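Local coordinates for protein hydrolase, isochorismatase family (Pseudomonas putida, PDB 4L07) that probably hydrolyses the amide of maleamate to give maleate and ammonia, as a maleamate amidase of the isochorismatase family, at residues 22-27 / 52-57; 62-67 / 134-139. One frame throughout, in Å; residues are numbered along the deposited sequence.

How the contacts relate
From the N terminus, strand 22-27 comes first and helix 45-60 follows; contact 1 brings the helix back over the strand and closes a loop of 24 residues. The chain then passes straight from that helix into 62-67, where contact 2 opens; it closes 66 residues further on, when 134-139 returns from helix 127-133. The two contacts are therefore in series and neither encloses the other, with centres about 9 Å apart. They meet through strand 22-27, which lies between strands 65-70 and 138-144 in the parallel sheet: Ile24 and Val26 of contact 1 pair through their backbones with Ile66 of contact 2. Contact 1 joins helix to sheet, contact 2 the loops entering the two strands that flank 22-27.

Contact 1. Residues 22-27 / 52-57; sequences PAIIVV and KEICDL
Strand 22-27 and helix 45-60 form the first half of a beta-alpha-beta unit in the parallel sheet of the isochorismatase fold: the helix runs back across one face of the sheet before the chain enters strand 65-70. Over the short segments the two axes come within 9.3 Å and make an angle of 142°, nearer antiparallel than perpendicular. Ile24 and Val26, two apart on the strand, both direct their side chains at the helix, where Ile54 and Cys55 receive them. CG2 of Ile54 lies against both branches of Ile24, nearest to CD1 at 3.7 Å, while only the CG2 branch of Ile24 also meets SG of Cys55, at 3.8 Å. Ile24 thus spreads over two consecutive helix residues, an arrangement set by a chi1 of -42° that places CG1 beside the backbone N and CG2 opposite it. The sulfur is shared: CG2 of Val26 approaches it more closely, at 3.5 Å, so the thiol sits against methyls from both strand residues. Val65 of the next strand also touches Ile24 and Cys55, and Ile199 of helix 196-207 packs on Ile54. On the helix's outer side Asp56 OD2 accepts Lys52 NZ on its syn lone pair, a salt bridge of 2.9 Å across one turn; Asp56 OD1 has a second partner in Arg59. No hydrogen bond crosses between strand and helix. All four touching residues are buried, so the helix is held to the sheet here by apolar van der Waals contact, with its charged pairs kept away from the interface.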
# COMPACT_ATOMS: atom_id res chain seq x y z
N PRO A 22 -20.79 -10.40 0.86
CA PRO A 22 -20.78 -9.18 1.65
C PRO A 22 -19.86 -9.24 2.86
O PRO A 22 -19.65 -10.31 3.43
CB PRO A 22 -22.23 -9.05 2.13
CG PRO A 22 -23.01 -10.09 1.40
CD PRO A 22 -22.03 -11.17 1.07
N ALA A 23 -19.35 -8.08 3.25
CA ALA A 23 -18.65 -7.90 4.52
C ALA A 23 -19.01 -6.54 5.11
O ALA A 23 -19.28 -5.58 4.37
CB ALA A 23 -17.14 -8.02 4.33
N ILE A 24 -19.06 -6.48 6.43
CA ILE A 24 -19.41 -5.26 7.14
C ILE A 24 -18.14 -4.66 7.74
O ILE A 24 -17.39 -5.34 8.44
CB ILE A 24 -20.44 -5.53 8.28
CG1 ILE A 24 -21.54 -6.52 7.84
CG2 ILE A 24 -20.99 -4.23 8.87
CD1 ILE A 24 -22.39 -6.12 6.64
N ILE A 25 -17.89 -3.38 7.45
CA ILE A 25 -16.79 -2.65 8.07
C ILE A 25 -17.37 -1.59 9.00
O ILE A 25 -18.10 -0.71 8.56
CB ILE A 25 -15.86 -1.99 7.03
CG1 ILE A 25 -15.44 -3.00 5.95
CG2 ILE A 25 -14.67 -1.33 7.72
CD1 ILE A 25 -14.88 -2.36 4.69
N VAL A 26 -17.04 -1.69 10.28
CA VAL A 26 -17.51 -0.73 11.29
C VAL A 26 -16.34 0.18 11.65
O VAL A 26 -15.43 -0.21 12.37
CB VAL A 26 -18.06 -1.44 12.54
CG1 VAL A 26 -18.68 -0.44 13.51
CG2 VAL A 26 -19.10 -2.47 12.12
N VAL A 27 -16.38 1.40 11.12
CA VAL A 27 -15.25 2.33 11.24
C VAL A 27 -15.28 3.17 12.51
O VAL A 27 -16.13 4.06 12.66
CB VAL A 27 -15.19 3.27 10.01
CG1 VAL A 27 -13.98 4.19 10.10
CG2 VAL A 27 -15.17 2.47 8.72
N LYS A 52 -25.54 -2.26 14.89
CA LYS A 52 -25.63 -3.52 15.64
C LYS A 52 -26.56 -4.52 14.95
O LYS A 52 -26.25 -5.71 14.86
CB LYS A 52 -26.09 -3.28 17.09
CG LYS A 52 -26.14 -4.54 17.94
CD LYS A 52 -26.49 -4.24 19.38
CE LYS A 52 -26.60 -5.51 20.23
NZ LYS A 52 -27.64 -6.46 19.72
N GLU A 53 -27.69 -4.03 14.44
CA GLU A 53 -28.64 -4.87 13.71
C GLU A 53 -28.01 -5.49 12.46
O GLU A 53 -28.16 -6.68 12.21
CB GLU A 53 -29.90 -4.08 13.35
CG GLU A 53 -30.67 -3.56 14.56
CD GLU A 53 -31.95 -2.83 14.19
OE1 GLU A 53 -31.93 -2.00 13.24
OE2 GLU A 53 -32.98 -3.07 14.86
N ILE A 54 -27.31 -4.66 11.69
CA ILE A 54 -26.61 -5.11 10.50
C ILE A 54 -25.55 -6.16 10.83
O ILE A 54 -25.50 -7.23 10.20
CB ILE A 54 -25.99 -3.92 9.72
CG1 ILE A 54 -27.09 -3.07 9.09
CG2 ILE A 54 -25.02 -4.41 8.65
CD1 ILE A 54 -26.59 -1.81 8.40
N CYS A 55 -24.71 -5.86 11.82
CA CYS A 55 -23.63 -6.76 12.24
C CYS A 55 -24.17 -8.08 12.79
O CYS A 55 -23.66 -9.15 12.45
CB CYS A 55 -22.73 -6.08 13.27
SG CYS A 55 -21.71 -4.74 12.60
N ASP A 56 -25.21 -8.01 13.62
CA ASP A 56 -25.84 -9.23 14.15
C ASP A 56 -26.34 -10.16 13.05
O ASP A 56 -26.15 -11.37 13.13
CB ASP A 56 -26.97 -8.90 15.13
CG ASP A 56 -26.46 -8.39 16.47
OD1 ASP A 56 -25.23 -8.34 16.68
OD2 ASP A 56 -27.29 -8.02 17.33
N LEU A 57 -26.98 -9.59 12.02
CA LEU A 57 -27.45 -10.37 10.88
C LEU A 57 -26.28 -10.95 10.09
O LEU A 57 -26.23 -12.15 9.84
CB LEU A 57 -28.33 -9.51 9.96
CG LEU A 57 -29.55 -10.10 9.21
CD1 LEU A 57 -29.72 -9.41 7.87
CD2 LEU A 57 -29.55 -11.61 9.04

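Contact 2. Residues 62-67 / 134-139; sequences EFPVIF and TNTDTV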
# COMPACT_ATOMS: atom_id res chain seq x y z
N GLU A 62 -22.68 -15.68 8.65
CA GLU A 62 -21.27 -16.01 8.42
C GLU A 62 -20.58 -15.15 7.35
O GLU A 62 -19.67 -15.60 6.65
CB GLU A 62 -21.08 -17.52 8.17
CG GLU A 62 -21.50 -18.35 9.37
CD GLU A 62 -21.47 -19.85 9.13
OE1 GLU A 62 -21.68 -20.61 10.10
OE2 GLU A 62 -21.25 -20.29 7.97
N PHE A 63 -21.02 -13.90 7.25
CA PHE A 63 -20.33 -12.90 6.44
C PHE A 63 -19.35 -12.18 7.36
O PHE A 63 -19.67 -11.95 8.54
CB PHE A 63 -21.31 -11.89 5.84
CG PHE A 63 -22.39 -12.50 4.98
CD1 PHE A 63 -22.12 -13.60 4.17
CD2 PHE A 63 -23.66 -11.95 4.97
CE1 PHE A 63 -23.12 -14.16 3.37
CE2 PHE A 63 -24.66 -12.50 4.17
CZ PHE A 63 -24.39 -13.60 3.38
N PRO A 64 -18.17 -11.81 6.84
CA PRO A 64 -17.19 -11.13 7.69
C PRO A 64 -17.71 -9.82 8.30
O PRO A 64 -18.36 -9.03 7.62
CB PRO A 64 -16.02 -10.86 6.73
CG PRO A 64 -16.12 -11.96 5.74
CD PRO A 64 -17.59 -12.17 5.53
N VAL A 65 -17.43 -9.63 9.58
CA VAL A 65 -17.73 -8.38 10.29
C VAL A 65 -16.44 -7.91 10.93
O VAL A 65 -15.88 -8.60 11.78
CB VAL A 65 -18.80 -8.59 11.39
CG1 VAL A 65 -18.93 -7.35 12.27
CG2 VAL A 65 -20.14 -8.97 10.79
N ILE A 66 -15.95 -6.75 10.50
CA ILE A 66 -14.65 -6.24 10.95
C ILE A 66 -14.78 -4.82 11.51
O ILE A 66 -15.32 -3.92 10.85
CB ILE A 66 -13.61 -6.26 9.80
CG1 ILE A 66 -13.42 -7.68 9.27
CG2 ILE A 66 -12.26 -5.70 10.27
CD1 ILE A 66 -12.74 -7.76 7.92
N PHE A 67 -14.29 -4.62 12.74
CA PHE A 67 -14.28 -3.32 13.40
C PHE A 67 -12.91 -2.67 13.28
O PHE A 67 -11.89 -3.36 13.33
CB PHE A 67 -14.61 -3.47 14.89
CG PHE A 67 -16.01 -3.93 15.16
CD1 PHE A 67 -16.37 -5.27 15.04
CD2 PHE A 67 -16.98 -3.02 15.58
CE1 PHE A 67 -17.67 -5.69 15.30
CE2 PHE A 67 -18.28 -3.43 15.84
CZ PHE A 67 -18.62 -4.76 15.70
N THR A 134 -11.11 -13.54 2.16
CA THR A 134 -12.44 -14.10 2.39
C THR A 134 -13.30 -14.03 1.13
O THR A 134 -14.50 -14.29 1.19
CB THR A 134 -13.17 -13.39 3.55
OG1 THR A 134 -13.10 -11.97 3.36
CG2 THR A 134 -12.55 -13.74 4.90
N ASN A 135 -12.66 -13.68 0.01
CA ASN A 135 -13.33 -13.52 -1.29
C ASN A 135 -14.52 -12.56 -1.24
O ASN A 135 -15.56 -12.81 -1.84
CB ASN A 135 -13.76 -14.88 -1.85
CG ASN A 135 -12.59 -15.80 -2.12
OD1 ASN A 135 -11.64 -15.43 -2.82
ND2 ASN A 135 -12.64 -17.01 -1.57
N THR A 136 -14.35 -11.47 -0.50
CA THR A 136 -15.37 -10.44 -0.37
C THR A 136 -15.47 -9.67 -1.69
O THR A 136 -14.44 -9.41 -2.31
CB THR A 136 -15.02 -9.46 0.78
OG1 THR A 136 -15.00 -10.18 2.02
CG2 THR A 136 -16.02 -8.33 0.88
N ASP A 137 -16.69 -9.35 -2.11
CA ASP A 137 -16.88 -8.53 -3.32
C ASP A 137 -17.63 -7.22 -3.07
O ASP A 137 -17.58 -6.30 -3.89
CB ASP A 137 -17.54 -9.33 -4.45
CG ASP A 137 -18.90 -9.92 -4.07
OD1 ASP A 137 -19.56 -9.43 -3.13
OD2 ASP A 137 -19.32 -10.89 -4.75
N THR A 138 -18.32 -7.14 -1.93
CA THR A 138 -19.16 -6.00 -1.60
C THR A 138 -19.00 -5.68 -0.12
O THR A 138 -19.14 -6.57 0.73
CB THR A 138 -20.65 -6.29 -1.90
OG1 THR A 138 -20.78 -6.82 -3.22
CG2 THR A 138 -21.49 -5.01 -1.78
N VAL A 139 -18.70 -4.42 0.19
CA VAL A 139 -18.56 -3.99 1.58
C VAL A 139 -19.65 -3.01 1.97
O VAL A 139 -20.08 -2.18 1.15
CB VAL A 139 -17.15 -3.41 1.90
CG1 VAL A 139 -16.08 -4.48 1.72
CG2 VAL A 139 -16.84 -2.18 1.06
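The Pro64 ring and the Thr134 side chain lie alongside each other, pointing opposite ways, and overlap at the proline's CG. That carbon of Pro64 lies 3.8 Å from OG1 of Thr134 and 3.9 Å from its CB, with CG2 of Thr134 slightly farther at 4.1 Å, so one ring carbon rests against the whole fork of the threonine. A chi1 of 49° tucks OG1 of Thr134 back against its own main chain, where it bonds to Leu130 O and Leu131 O in the last turn of helix 127-133; Thr136 OG1 is 2.9 Å from Thr134 OG1. Thr136 adds a looser touch, its OG1 4.3 Å from Pro64 CG. Asn135, with positive phi, ends the helix in a Schellman motif and turns the chain toward strand 138-144. The loops leading into strands 65-70 and 138-144 thus touch over the start of strand 22-27, which separates those strands in the parallel sheet; its Ala23 touches both Pro64 and Thr136. Met79 of the third subunit also packs on Thr134. No hydrogen bond crosses the contact: the polar partners of Thr134 OG1 lie on its own side, and the proline receives van der Waals contact.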